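Local coordinates for cell surface protein (Faecalibacterium prausnitzii A2-165, PDB 4GT6) that is of unknown function but, as an extracellular leucine-rich-repeat protein of the BspA type, probably binds other proteins, at residues 178-183 against 201-206; 135-140 against 158-163; 262-267 against 285-290. All blocks are in the same frame, centred on the assembly; numbering follows the deposited sequence. Where two conformers were deposited one is given.

In the fold
All three contacts join loops 23 residues apart in this leucine-rich-repeat part of a longer cell surface protein, each loop leading into a short strand, as expected where successive turns of a solenoid stack. Contacts 1 and 2 are immediate neighbours: their centres lie 10 Å apart, and Thr180 O faces Tyr158 N at 2.7 Å, probably as a hydrogen bond. Contact 1 also reaches contact 3, 14 Å away between centres, where Glu203 N probably donates to Asp262 OD2 at 2.8 Å. Contacts 2 and 3 do not meet; about 9 Å separates their nearest atoms. No active site is known. Ethanediol molecules lie near all three contacts, the sodium ion elsewhere, at Ser297 and Glu320.

Contact 1 (178-183 against 201-206); sequences AFTGTA and FSECFA. With EDO (1,2-ethanediol), chain H; EDO (1,2-ethanediol), chain G.
Phe179 and Phe201 run side by side in the same direction, and the path of Phe179 shows how the two repeats mesh. Its CB lies 3.9 Å from CD1 of Phe201. The next atom, CG, has moved along to CE1 of Phe201, also at 3.9 Å. The tightest touch comes at CD2, 3.4 Å from Phe201 CE1; beyond that, CE2 is only loosely in contact. The two residues share nearly the same backbone shape and the same side-chain torsions, each with CG beside the backbone N and anti to the carbonyl carbon (chi1 -62° in Phe179) and with similar chi2, and the rings therefore come out almost parallel, 5° apart. They are nevertheless slid so far past one another, with centroids 5.5 Å apart, that they barely overlap.

Farther along the loops, the backbones are joined directly. Gly181 N donates to Ser202 O at 3.0 Å, with 159° at the hydrogen, and Gly181 CA makes a C-H...O contact of 3.1 Å to Glu203 O. Gly181 belongs to the type II turn from Phe179 to Thr182, and its positive phi suits glycine. The turn is pinned from inside: Phe179 O accepts from both Thr182 N and Thr182 OG1, the hydroxyl at 2.9 Å, both from the same face of its plane. Cys204 SG also lies 3.3 Å from Phe179 O. One ethanediol, probably from the crystallisation liquor, accepts from Phe205 N and donates to Thr182 O, bridging the segments.

Segment 178-183 lies in the loop between strands 173-174 and 186-189; the loop holding Phe201 runs between strands 195-196 and 209-212. Phe179 packs on Leu184, while Phe201 rests on Ile187 and Ile189 of strand 186-189, making the pair part of the interior of the solenoid.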
ATOM      1  N   ALA A 178       2.899   1.503  -0.847  1.00 14.64           N
ATOM      2  CA  ALA A 178       2.943   1.676  -2.321  1.00 14.02           C
ATOM      3  C   ALA A 178       2.078   0.661  -3.094  1.00 16.79           C
ATOM      4  O   ALA A 178       1.437   1.057  -4.073  1.00 15.92           O
ATOM      5  CB  ALA A 178       4.380   1.595  -2.815  1.00 14.52           C
ATOM      6  N   PHE A 179       2.023  -0.629  -2.650  1.00 14.10           N
ATOM      7  CA  PHE A 179       1.236  -1.654  -3.362  1.00 12.84           C
ATOM      8  C   PHE A 179       0.223  -2.311  -2.457  1.00 16.44           C
ATOM      9  O   PHE A 179      -0.207  -3.437  -2.740  1.00 16.94           O
ATOM     10  CB  PHE A 179       2.168  -2.729  -3.972  1.00 14.73           C
ATOM     11  CG  PHE A 179       3.115  -2.139  -4.985  1.00 15.10           C
ATOM     12  CD1 PHE A 179       2.690  -1.864  -6.279  1.00 18.08           C
ATOM     13  CD2 PHE A 179       4.415  -1.794  -4.627  1.00 17.59           C
ATOM     14  CE1 PHE A 179       3.555  -1.268  -7.205  1.00 19.51           C
ATOM     15  CE2 PHE A 179       5.297  -1.243  -5.566  1.00 19.18           C
ATOM     16  CZ  PHE A 179       4.861  -0.987  -6.845  1.00 19.20           C
ATOM     17  N   THR A 180      -0.183  -1.629  -1.369  1.00 13.05           N
ATOM     18  CA  THR A 180      -1.200  -2.213  -0.474  1.00 13.61           C
ATOM     19  C   THR A 180      -2.462  -2.611  -1.248  1.00 17.36           C
ATOM     20  O   THR A 180      -2.974  -1.817  -2.041  1.00 15.58           O
ATOM     21  CB  THR A 180      -1.598  -1.204   0.629  1.00 19.63           C
ATOM     22  OG1 THR A 180      -0.482  -0.923   1.444  1.00 17.38           O
ATOM     23  CG2 THR A 180      -2.731  -1.708   1.517  1.00 17.32           C
ATOM     24  N   GLY A 181      -2.948  -3.831  -1.022  1.00 15.60           N
ATOM     25  CA  GLY A 181      -4.224  -4.263  -1.582  1.00 15.81           C
ATOM     26  C   GLY A 181      -4.284  -4.509  -3.074  1.00 19.36           C
ATOM     27  O   GLY A 181      -5.381  -4.660  -3.615  1.00 20.12           O
ATOM     28  N   THR A 182      -3.125  -4.603  -3.737  1.00 14.75           N
ATOM     29  CA  THR A 182      -3.069  -4.855  -5.177  1.00 14.55           C
ATOM     30  C   THR A 182      -3.219  -6.354  -5.477  1.00 19.47           C
ATOM     31  O   THR A 182      -3.136  -7.190  -4.575  1.00 19.97           O
ATOM     32  CB  THR A 182      -1.780  -4.282  -5.791  1.00 21.09           C
ATOM     33  OG1 THR A 182      -0.654  -4.916  -5.182  1.00 16.30           O
ATOM     34  CG2 THR A 182      -1.696  -2.761  -5.658  1.00 18.80           C
ATOM     35  N   ALA A 183      -3.405  -6.688  -6.753  1.00 17.40           N
ATOM     36  CA  ALA A 183      -3.584  -8.074  -7.198  1.00 17.26           C
ATOM     37  C   ALA A 183      -2.264  -8.687  -7.673  1.00 19.00           C
ATOM     38  O   ALA A 183      -2.305  -9.660  -8.437  1.00 18.56           O
ATOM     39  CB  ALA A 183      -4.614  -8.118  -8.331  1.00 18.73           C
ATOM     40  N   PHE A 201       3.660  -3.912   0.852  1.00 13.36           N
ATOM     41  CA  PHE A 201       3.043  -5.087   0.248  1.00 13.46           C
ATOM     42  C   PHE A 201       1.968  -5.715   1.157  1.00 16.88           C
ATOM     43  O   PHE A 201       1.620  -6.890   0.988  1.00 17.02           O
ATOM     44  CB  PHE A 201       4.131  -6.117  -0.133  1.00 15.13           C
ATOM     45  CG  PHE A 201       5.068  -5.560  -1.181  1.00 15.19           C
ATOM     46  CD1 PHE A 201       4.642  -5.388  -2.499  1.00 17.47           C
ATOM     47  CD2 PHE A 201       6.354  -5.149  -0.839  1.00 18.18           C
ATOM     48  CE1 PHE A 201       5.504  -4.854  -3.466  1.00 17.92           C
ATOM     49  CE2 PHE A 201       7.219  -4.611  -1.806  1.00 20.37           C
ATOM     50  CZ  PHE A 201       6.792  -4.478  -3.117  1.00 18.00           C
ATOM     51  N   SER A 202       1.363  -4.912   2.046  1.00 14.93           N
ATOM     52  CA  SER A 202       0.278  -5.434   2.884  1.00 14.52           C
ATOM     53  C   SER A 202      -0.965  -5.705   2.011  1.00 18.86           C
ATOM     54  O   SER A 202      -1.105  -5.123   0.922  1.00 16.07           O
ATOM     55  CB  SER A 202      -0.057  -4.467   4.013  1.00 18.85           C
ATOM     56  OG  SER A 202      -0.611  -3.265   3.484  1.00 20.08           O
ATOM     57  N   GLU A 203      -1.795  -6.689   2.421  1.00 15.84           N
ATOM     58  CA  GLU A 203      -3.024  -7.054   1.697  1.00 15.61           C
ATOM     59  C   GLU A 203      -2.776  -7.430   0.204  1.00 19.44           C
ATOM     60  O   GLU A 203      -3.612  -7.160  -0.644  1.00 21.03           O
ATOM     61  CB  GLU A 203      -4.071  -5.911   1.800  1.00 16.45           C
ATOM     62  CG  GLU A 203      -4.514  -5.625   3.225  1.00 20.32           C
ATOM     63  CD  GLU A 203      -5.521  -4.489   3.268  1.00 25.85           C
ATOM     64  OE1 GLU A 203      -6.662  -4.697   2.808  1.00 24.80           O
ATOM     65  OE2 GLU A 203      -5.144  -3.369   3.671  1.00 27.42           O
ATOM     66  N   CYS A 204      -1.634  -8.051  -0.114  1.00 16.06           N
ATOM     67  CA  CYS A 204      -1.393  -8.513  -1.480  1.00 17.04           C
ATOM     68  C   CYS A 204      -1.859  -9.968  -1.533  1.00 20.11           C
ATOM     69  O   CYS A 204      -1.070 -10.912  -1.457  1.00 18.98           O
ATOM     70  CB  CYS A 204       0.064  -8.338  -1.877  1.00 17.84           C
ATOM     71  SG  CYS A 204       0.505  -6.610  -2.220  1.00 20.76           S
ATOM     72  N   PHE A 205      -3.180 -10.128  -1.651  1.00 18.13           N
ATOM     73  CA  PHE A 205      -3.867 -11.427  -1.539  1.00 20.13           C
ATOM     74  C   PHE A 205      -3.497 -12.477  -2.588  1.00 21.61           C
ATOM     75  O   PHE A 205      -3.686 -13.663  -2.321  1.00 21.83           O
ATOM     76  CB  PHE A 205      -5.396 -11.240  -1.573  1.00 23.73           C
ATOM     77  CG  PHE A 205      -5.997 -10.271  -0.573  1.00 28.25           C
ATOM     78  CD1 PHE A 205      -5.371 -10.019   0.651  1.00 32.61           C
ATOM     79  CD2 PHE A 205      -7.223  -9.657  -0.825  1.00 33.02           C
ATOM     80  CE1 PHE A 205      -5.931  -9.127   1.571  1.00 34.58           C
ATOM     81  CE2 PHE A 205      -7.776  -8.753   0.096  1.00 36.22           C
ATOM     82  CZ  PHE A 205      -7.129  -8.495   1.284  1.00 34.20           C
ATOM     83  N   ALA A 206      -3.038 -12.061  -3.775  1.00 18.23           N
ATOM     84  CA  ALA A 206      -2.736 -12.979  -4.893  1.00 18.27           C
ATOM     85  C   ALA A 206      -1.240 -13.287  -5.052  1.00 20.30           C
ATOM     86  O   ALA A 206      -0.867 -13.979  -5.999  1.00 18.93           O
ATOM     87  CB  ALA A 206      -3.252 -12.370  -6.200  1.00 18.84           C
TER
HETATM   88  C1  EDO H 906      -6.402  -9.276  -5.306  1.00 36.96           C
HETATM   89  O1  EDO H 906      -6.706 -10.536  -4.778  1.00 41.11           O
HETATM   90  C2  EDO H 906      -6.344  -8.218  -4.185  1.00 40.26           C
HETATM   91  O2  EDO H 906      -5.343  -8.528  -3.201  1.00 39.63           O
HETATM   92  C1  EDO G 905      -3.708  -2.009   6.913  1.00 42.01           C
HETATM   93  O1  EDO G 905      -2.907  -0.840   6.996  1.00 46.76           O
HETATM   94  C2  EDO G 905      -2.949  -3.061   6.069  1.00 36.98           C
HETATM   95  O2  EDO G 905      -2.845  -2.621   4.738  1.00 30.69           O

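Contact 2 (135-140 against 158-163)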
ATOM      1  N   HIS A 135      -6.363   3.835  -5.493  1.00 13.21           N
ATOM      2  CA  HIS A 135      -7.735   3.402  -5.831  1.00 13.56           C
ATOM      3  C   HIS A 135      -8.042   3.462  -7.352  1.00 17.03           C
ATOM      4  O   HIS A 135      -9.210   3.619  -7.742  1.00 17.15           O
ATOM      5  CB  HIS A 135      -8.807   4.171  -5.029  1.00 14.26           C
ATOM      6  CG  HIS A 135      -9.214   3.465  -3.767  1.00 17.77           C
ATOM      7  ND1 HIS A 135      -9.996   2.317  -3.807  1.00 20.19           N
ATOM      8  CD2 HIS A 135      -8.913   3.747  -2.477  1.00 18.62           C
ATOM      9  CE1 HIS A 135     -10.157   1.949  -2.540  1.00 19.61           C
ATOM     10  NE2 HIS A 135      -9.526   2.780  -1.704  1.00 19.12           N
ATOM     11  N   CYS A 136      -7.010   3.281  -8.207  1.00 13.20           N
ATOM     12  CA  CYS A 136      -7.215   3.103  -9.634  1.00 12.56           C
ATOM     13  C   CYS A 136      -7.443   1.609  -9.813  1.00 15.76           C
ATOM     14  O   CYS A 136      -6.566   0.856 -10.238  1.00 14.53           O
ATOM     15  CB  CYS A 136      -6.048   3.646 -10.443  1.00 12.05           C
ATOM     16  SG  CYS A 136      -6.006   5.462 -10.476  1.00 14.79           S
ATOM     17  N   GLU A 137      -8.662   1.198  -9.434  1.00 14.12           N
ATOM     18  CA  GLU A 137      -9.125  -0.184  -9.283  1.00 14.42           C
ATOM     19  C   GLU A 137      -9.193  -1.011 -10.556  1.00 18.01           C
ATOM     20  O   GLU A 137      -9.393  -2.224 -10.452  1.00 17.93           O
ATOM     21  CB  GLU A 137     -10.508  -0.179  -8.614  1.00 15.20           C
ATOM     22  CG  GLU A 137     -10.486   0.504  -7.251  1.00 16.36           C
ATOM     23  CD  GLU A 137     -11.820   0.548  -6.536  1.00 23.41           C
ATOM     24  OE1 GLU A 137     -12.740  -0.188  -6.951  1.00 22.21           O
ATOM     25  OE2 GLU A 137     -11.926   1.267  -5.519  1.00 20.57           O
ATOM     26  N   GLU A 138      -9.044  -0.404 -11.729  1.00 14.20           N
ATOM     27  CA  GLU A 138      -9.076  -1.175 -12.970  1.00 14.53           C
ATOM     28  C   GLU A 138      -7.727  -1.177 -13.725  1.00 18.39           C
ATOM     29  O   GLU A 138      -7.633  -1.837 -14.754  1.00 18.62           O
ATOM     30  CB  GLU A 138     -10.220  -0.703 -13.871  1.00 16.01           C
ATOM     31  CG  GLU A 138     -11.540  -1.249 -13.354  1.00 20.37           C
ATOM     32  CD  GLU A 138     -12.723  -0.998 -14.272  1.00 34.60           C
ATOM     33  OE1 GLU A 138     -12.562  -1.126 -15.509  1.00 27.15           O
ATOM     34  OE2 GLU A 138     -13.821  -0.711 -13.745  1.00 27.16           O
ATOM     35  N   LEU A 139      -6.679  -0.499 -13.228  1.00 15.55           N
ATOM     36  CA  LEU A 139      -5.346  -0.603 -13.865  1.00 16.31           C
ATOM     37  C   LEU A 139      -4.900  -2.079 -13.781  1.00 19.61           C
ATOM     38  O   LEU A 139      -4.973  -2.639 -12.688  1.00 19.77           O
ATOM     39  CB  LEU A 139      -4.309   0.287 -13.157  1.00 16.45           C
ATOM     40  CG  LEU A 139      -4.408   1.783 -13.350  1.00 22.38           C
ATOM     41  CD1 LEU A 139      -3.300   2.476 -12.535  1.00 22.27           C
ATOM     42  CD2 LEU A 139      -4.296   2.167 -14.845  1.00 23.38           C
ATOM     43  N   ASP A 140      -4.465  -2.693 -14.893  1.00 17.30           N
ATOM     44  CA  ASP A 140      -4.114  -4.123 -14.846  0.50 17.43           C
ATOM     45  C   ASP A 140      -2.605  -4.381 -14.803  1.00 21.52           C
ATOM     46  O   ASP A 140      -2.179  -5.290 -14.078  1.00 19.64           O
ATOM     47  CB  ASP A 140      -4.767  -4.907 -16.008  0.50 19.74           C
ATOM     48  CG  ASP A 140      -4.355  -4.509 -17.413  0.50 30.07           C
ATOM     49  OD1 ASP A 140      -3.750  -3.429 -17.574  0.50 30.49           O
ATOM     50  OD2 ASP A 140      -4.620  -5.286 -18.351  0.50 38.03           O
ATOM     51  N   TYR A 158      -4.725  -0.079  -3.187  1.00 13.83           N
ATOM     52  CA  TYR A 158      -6.080  -0.521  -3.571  1.00 13.76           C
ATOM     53  C   TYR A 158      -6.327  -0.472  -5.085  1.00 17.17           C
ATOM     54  O   TYR A 158      -7.474  -0.367  -5.547  1.00 17.21           O
ATOM     55  CB  TYR A 158      -7.172   0.252  -2.783  1.00 15.59           C
ATOM     56  CG  TYR A 158      -6.887   0.174  -1.301  1.00 18.36           C
ATOM     57  CD1 TYR A 158      -6.936  -1.047  -0.627  1.00 20.27           C
ATOM     58  CD2 TYR A 158      -6.447   1.289  -0.598  1.00 19.95           C
ATOM     59  CE1 TYR A 158      -6.588  -1.145   0.719  1.00 22.29           C
ATOM     60  CE2 TYR A 158      -6.114   1.205   0.758  1.00 21.65           C
ATOM     61  CZ  TYR A 158      -6.208  -0.011   1.412  1.00 27.83           C
ATOM     62  OH  TYR A 158      -5.877  -0.121   2.743  1.00 32.57           O
ATOM     63  N   CYS A 159      -5.266  -0.706  -5.857  1.00 13.59           N
ATOM     64  CA  CYS A 159      -5.424  -0.928  -7.295  1.00 12.74           C
ATOM     65  C   CYS A 159      -5.739  -2.407  -7.412  1.00 16.44           C
ATOM     66  O   CYS A 159      -4.848  -3.237  -7.621  1.00 15.24           O
ATOM     67  CB  CYS A 159      -4.173  -0.511  -8.063  1.00 12.63           C
ATOM     68  SG  CYS A 159      -3.976   1.284  -8.163  1.00 15.52           S
ATOM     69  N   TYR A 160      -7.041  -2.740  -7.207  1.00 15.75           N
ATOM     70  CA  TYR A 160      -7.525  -4.130  -7.090  1.00 16.51           C
ATOM     71  C   TYR A 160      -7.288  -5.036  -8.287  1.00 18.95           C
ATOM     72  O   TYR A 160      -7.305  -6.263  -8.111  1.00 19.33           O
ATOM     73  CB  TYR A 160      -9.023  -4.158  -6.771  1.00 17.93           C
ATOM     74  CG  TYR A 160      -9.382  -3.467  -5.473  1.00 19.96           C
ATOM     75  CD1 TYR A 160      -8.693  -3.752  -4.294  1.00 21.57           C
ATOM     76  CD2 TYR A 160     -10.471  -2.603  -5.401  1.00 19.79           C
ATOM     77  CE1 TYR A 160      -9.037  -3.137  -3.091  1.00 22.77           C
ATOM     78  CE2 TYR A 160     -10.827  -1.983  -4.202  1.00 20.51           C
ATOM     79  CZ  TYR A 160     -10.104  -2.252  -3.051  1.00 24.38           C
ATOM     80  OH  TYR A 160     -10.468  -1.668  -1.862  1.00 21.87           O
ATOM     81  N   SER A 161      -7.103  -4.476  -9.482  1.00 14.62           N
ATOM     82  CA  SER A 161      -6.870  -5.276 -10.694  1.00 15.18           C
ATOM     83  C   SER A 161      -5.406  -5.370 -11.084  1.00 17.29           C
ATOM     84  O   SER A 161      -5.085  -6.073 -12.042  1.00 18.12           O
ATOM     85  CB  SER A 161      -7.629  -4.675 -11.877  1.00 18.08           C
ATOM     86  OG  SER A 161      -9.006  -4.606 -11.574  1.00 17.94           O
ATOM     87  N   LEU A 162      -4.545  -4.615 -10.416  1.00 14.82           N
ATOM     88  CA  LEU A 162      -3.130  -4.483 -10.779  1.00 14.89           C
ATOM     89  C   LEU A 162      -2.375  -5.765 -10.390  1.00 18.59           C
ATOM     90  O   LEU A 162      -2.118  -5.991  -9.211  1.00 18.37           O
ATOM     91  CB  LEU A 162      -2.538  -3.224 -10.110  1.00 14.36           C
ATOM     92  CG  LEU A 162      -1.061  -2.897 -10.388  1.00 17.39           C
ATOM     93  CD1 LEU A 162      -0.812  -2.654 -11.886  1.00 17.01           C
ATOM     94  CD2 LEU A 162      -0.641  -1.649  -9.602  1.00 18.32           C
ATOM     95  N   HIS A 163      -2.057  -6.596 -11.386  1.00 15.93           N
ATOM     96  CA  HIS A 163      -1.445  -7.908 -11.117  1.00 16.63           C
ATOM     97  C   HIS A 163       0.044  -7.979 -11.469  1.00 20.87           C
ATOM     98  O   HIS A 163       0.708  -8.938 -11.058  1.00 19.03           O
ATOM     99  CB  HIS A 163      -2.219  -9.023 -11.835  1.00 17.37           C
ATOM    100  CG  HIS A 163      -2.226  -8.897 -13.329  1.00 21.18           C
ATOM    101  ND1 HIS A 163      -1.131  -9.271 -14.089  1.00 23.35           N
ATOM    102  CD2 HIS A 163      -3.189  -8.418 -14.154  1.00 22.94           C
ATOM    103  CE1 HIS A 163      -1.470  -9.036 -15.349  1.00 23.34           C
ATOM    104  NE2 HIS A 163      -2.684  -8.494 -15.434  1.00 23.28           N
TER
HETATM  105  O   HOH W   1      -6.064  -1.897 -10.357  1.00 14.24           O
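His135 lies flat against the next repeat, with Tyr158 CB over the middle of one ring face, a CH-pi contact with CB 3.5 Å from the centroid of the His135 ring. The Tyr158 ring continues past the imidazole, the two planes 25° apart but slid so that they hardly overlap. Tyr160 is turned quite differently: its plane is almost perpendicular to the imidazole, its OH comes within 3.7 Å of His135 CE1, and Tyr158 O sits 3.6 Å above the centre of one Tyr160 ring face. Glu137 runs alongside Tyr160 in the same direction, Glu137 CD 3.6 Å from Tyr160 CE2, carboxylate and ring planes 60° apart. His135 ND1 donates to the anti side of Glu137 OE2 at 2.8 Å, somewhat out of both planes. With an alanine here in place of the histidine, Glu137 OE2 would probably be left without this donor and Tyr158 CB without the flat face it rests on.

Farther along, Ser161 OG, anti to the carbonyl carbon and beside the backbone N (chi1 -58°), is turned across to the other loop, where it donates to Glu137 O at 2.7 Å. A water donates to Cys136 O and Leu139 O and accepts from Ser161 N, while His163 N bonds Asp140 O at 3.0 Å.

The carbonyls of Cys136, Glu137 and Leu139 are thus met by a hydroxyl and a water, Cys136 O also accepting from Leu139 N, and the Glu137 carboxylate would probably favour a proton on His135 ND1.

Contact 3 (262-267 against 285-290); sequences DSCAYL and MNCPAL
A water held between Cys264, Leu267 and Ala289 ties the two loops together: it donates to Cys264 O at 2.6 Å and also to Leu267 O, and accepts from Ala289 N. Beside it, Ala289 CB projects toward the other loop and comes 3.7 Å from Leu267 O. Pro288, which has no N-H to give, lays its CD 3.3 Å from Cys264 O.

The direct bond comes at the other end. Ser263 N donates to Met285 O at 2.8 Å, nearly straight at 172°, and Asp262 CA approaches the same oxygen. Ser263 CA makes a C-H...O contact of 3.1 Å with Asn286 O. Ser263 OG lies along Asn286 CB, and a second water joins that hydroxyl to Asn286 ND2. In the middle, Cys264 CB packs on Cys287 SG at 3.7 Å. Asp262 CG lies between the backbone N and the carbonyl carbon (chi1 69°), which swings the carboxylate away from the other loop to a salt bridge with Arg237.

Chemically, then, the loops are joined by one short, straight backbone bond, two waters and perhaps a longer bond from Cys264 N to Cys287 SG, a sulfur less surely placed; apart from the turned-away Asp262 the meeting groups are neutral, so charge attraction between the loops plays little evident part.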
ATOM      1  N   ASP A 262      -0.220 -11.486   6.380  1.00 14.97           N
ATOM      2  CA  ASP A 262      -1.657 -11.296   6.285  1.00 14.29           C
ATOM      3  C   ASP A 262      -2.237 -12.081   5.095  1.00 19.16           C
ATOM      4  O   ASP A 262      -1.557 -12.293   4.080  1.00 17.81           O
ATOM      5  CB  ASP A 262      -2.058  -9.802   6.253  1.00 16.02           C
ATOM      6  CG  ASP A 262      -1.704  -8.961   5.014  1.00 21.98           C
ATOM      7  OD1 ASP A 262      -1.046  -9.484   4.100  1.00 22.48           O
ATOM      8  OD2 ASP A 262      -2.104  -7.786   4.965  1.00 24.51           O
ATOM      9  N   SER A 263      -3.468 -12.597   5.288  1.00 17.46           N
ATOM     10  CA  SER A 263      -4.277 -13.285   4.277  1.00 18.24           C
ATOM     11  C   SER A 263      -3.598 -14.499   3.613  1.00 22.37           C
ATOM     12  O   SER A 263      -3.825 -14.744   2.418  1.00 22.79           O
ATOM     13  CB  SER A 263      -4.753 -12.300   3.210  1.00 22.17           C
ATOM     14  OG  SER A 263      -5.605 -11.332   3.803  1.00 27.37           O
ATOM     15  N   CYS A 264      -2.815 -15.290   4.375  1.00 19.44           N
ATOM     16  CA  CYS A 264      -2.240 -16.527   3.815  1.00 19.84           C
ATOM     17  C   CYS A 264      -3.354 -17.549   3.636  1.00 22.83           C
ATOM     18  O   CYS A 264      -3.981 -17.948   4.616  1.00 23.64           O
ATOM     19  CB  CYS A 264      -1.132 -17.071   4.702  1.00 19.81           C
ATOM     20  SG  CYS A 264       0.333 -16.027   4.735  1.00 23.19           S
ATOM     21  N   ALA A 265      -3.622 -17.940   2.402  1.00 19.08           N
ATOM     22  CA  ALA A 265      -4.713 -18.864   2.089  1.00 19.76           C
ATOM     23  C   ALA A 265      -4.424 -20.327   2.510  1.00 24.07           C
ATOM     24  O   ALA A 265      -5.371 -21.077   2.751  1.00 23.78           O
ATOM     25  CB  ALA A 265      -5.003 -18.820   0.591  1.00 20.82           C
ATOM     26  N   TYR A 266      -3.140 -20.729   2.575  1.00 19.14           N
ATOM     27  CA  TYR A 266      -2.774 -22.138   2.787  1.00 19.59           C
ATOM     28  C   TYR A 266      -1.974 -22.420   4.044  1.00 21.90           C
ATOM     29  O   TYR A 266      -1.950 -23.578   4.487  1.00 21.61           O
ATOM     30  CB  TYR A 266      -1.959 -22.651   1.582  1.00 21.56           C
ATOM     31  CG  TYR A 266      -2.691 -22.526   0.259  1.00 26.16           C
ATOM     32  CD1 TYR A 266      -3.583 -23.509  -0.163  1.00 30.38           C
ATOM     33  CD2 TYR A 266      -2.483 -21.430  -0.577  1.00 26.48           C
ATOM     34  CE1 TYR A 266      -4.277 -23.389  -1.369  1.00 34.32           C
ATOM     35  CE2 TYR A 266      -3.167 -21.303  -1.792  1.00 28.51           C
ATOM     36  CZ  TYR A 266      -4.060 -22.287  -2.183  1.00 40.07           C
ATOM     37  OH  TYR A 266      -4.727 -22.187  -3.380  1.00 40.79           O
ATOM     38  N   LEU A 267      -1.252 -21.424   4.567  1.00 19.07           N
ATOM     39  CA  LEU A 267      -0.380 -21.617   5.733  1.00 18.43           C
ATOM     40  C   LEU A 267      -1.162 -22.150   6.935  1.00 21.76           C
ATOM     41  O   LEU A 267      -2.093 -21.489   7.408  1.00 20.89           O
ATOM     42  CB  LEU A 267       0.326 -20.298   6.078  1.00 17.82           C
ATOM     43  CG  LEU A 267       1.420 -20.379   7.173  1.00 21.67           C
ATOM     44  CD1 LEU A 267       2.600 -21.264   6.734  1.00 21.24           C
ATOM     45  CD2 LEU A 267       1.926 -19.008   7.520  1.00 22.48           C
HETATM   46  N   MSE A 285      -3.057 -11.639  10.328  1.00 17.19           N
HETATM   47  CA  MSE A 285      -4.487 -11.429  10.224  1.00 17.69           C
HETATM   48  C   MSE A 285      -5.105 -12.053   8.950  1.00 21.68           C
HETATM   49  O   MSE A 285      -4.469 -12.113   7.897  1.00 21.76           O
HETATM   50  CB  MSE A 285      -4.868  -9.966  10.398  1.00 21.27           C
HETATM   51  CG  MSE A 285      -4.590  -9.069   9.254  1.00 27.83           C
HETATM   52 SE   MSE A 285      -5.374  -7.305   9.712  0.75 36.15          SE
HETATM   53  CE  MSE A 285      -7.230  -7.715  10.003  1.00 33.40           C
ATOM     54  N   ASN A 286      -6.318 -12.601   9.107  1.00 20.08           N
ATOM     55  CA  ASN A 286      -7.091 -13.252   8.045  1.00 20.53           C
ATOM     56  C   ASN A 286      -6.334 -14.436   7.411  1.00 24.60           C
ATOM     57  O   ASN A 286      -6.350 -14.585   6.188  1.00 26.25           O
ATOM     58  CB  ASN A 286      -7.514 -12.228   6.981  1.00 22.76           C
ATOM     59  CG  ASN A 286      -8.422 -11.174   7.555  1.00 34.36           C
ATOM     60  OD1 ASN A 286      -9.335 -11.472   8.320  1.00 28.72           O
ATOM     61  ND2 ASN A 286      -8.168  -9.924   7.239  1.00 25.16           N
ATOM     62  N   CYS A 287      -5.677 -15.278   8.243  1.00 19.90           N
ATOM     63  CA  CYS A 287      -5.039 -16.528   7.792  1.00 19.39           C
ATOM     64  C   CYS A 287      -6.047 -17.628   8.111  1.00 24.32           C
ATOM     65  O   CYS A 287      -6.079 -18.081   9.255  1.00 23.62           O
ATOM     66  CB  CYS A 287      -3.700 -16.744   8.492  1.00 18.53           C
ATOM     67  SG  CYS A 287      -2.385 -15.668   7.872  1.00 20.74           S
ATOM     68  N   PRO A 288      -6.928 -18.021   7.156  1.00 21.93           N
ATOM     69  CA  PRO A 288      -8.040 -18.925   7.512  1.00 22.61           C
ATOM     70  C   PRO A 288      -7.678 -20.398   7.689  1.00 25.88           C
ATOM     71  O   PRO A 288      -8.540 -21.151   8.126  1.00 25.46           O
ATOM     72  CB  PRO A 288      -9.027 -18.753   6.347  1.00 25.07           C
ATOM     73  CG  PRO A 288      -8.218 -18.300   5.226  1.00 29.55           C
ATOM     74  CD  PRO A 288      -7.057 -17.537   5.766  1.00 24.20           C
ATOM     75  N   ALA A 289      -6.449 -20.816   7.331  1.00 21.68           N
ATOM     76  CA  ALA A 289      -6.035 -22.211   7.506  1.00 21.43           C
ATOM     77  C   ALA A 289      -5.071 -22.362   8.689  1.00 23.00           C
ATOM     78  O   ALA A 289      -4.712 -23.490   9.031  1.00 22.59           O
ATOM     79  CB  ALA A 289      -5.381 -22.733   6.238  1.00 22.61           C
ATOM     80  N   LEU A 290      -4.693 -21.250   9.336  1.00 19.09           N
ATOM     81  CA  LEU A 290      -3.705 -21.246  10.422  1.00 18.18           C
ATOM     82  C   LEU A 290      -4.247 -21.954  11.654  1.00 23.14           C
ATOM     83  O   LEU A 290      -5.252 -21.532  12.233  1.00 22.45           O
ATOM     84  CB  LEU A 290      -3.218 -19.817  10.735  1.00 17.53           C
ATOM     85  CG  LEU A 290      -2.023 -19.687  11.706  1.00 20.79           C
ATOM     86  CD1 LEU A 290      -0.767 -20.427  11.171  1.00 20.46           C
ATOM     87  CD2 LEU A 290      -1.696 -18.217  11.969  1.00 21.35           C
TER
HETATM   88  O   HOH W   2      -5.948  -9.108   5.311  1.00 26.96           O
HETATM   89  O   HOH W   3      -3.914 -19.594   6.679  1.00 19.38           O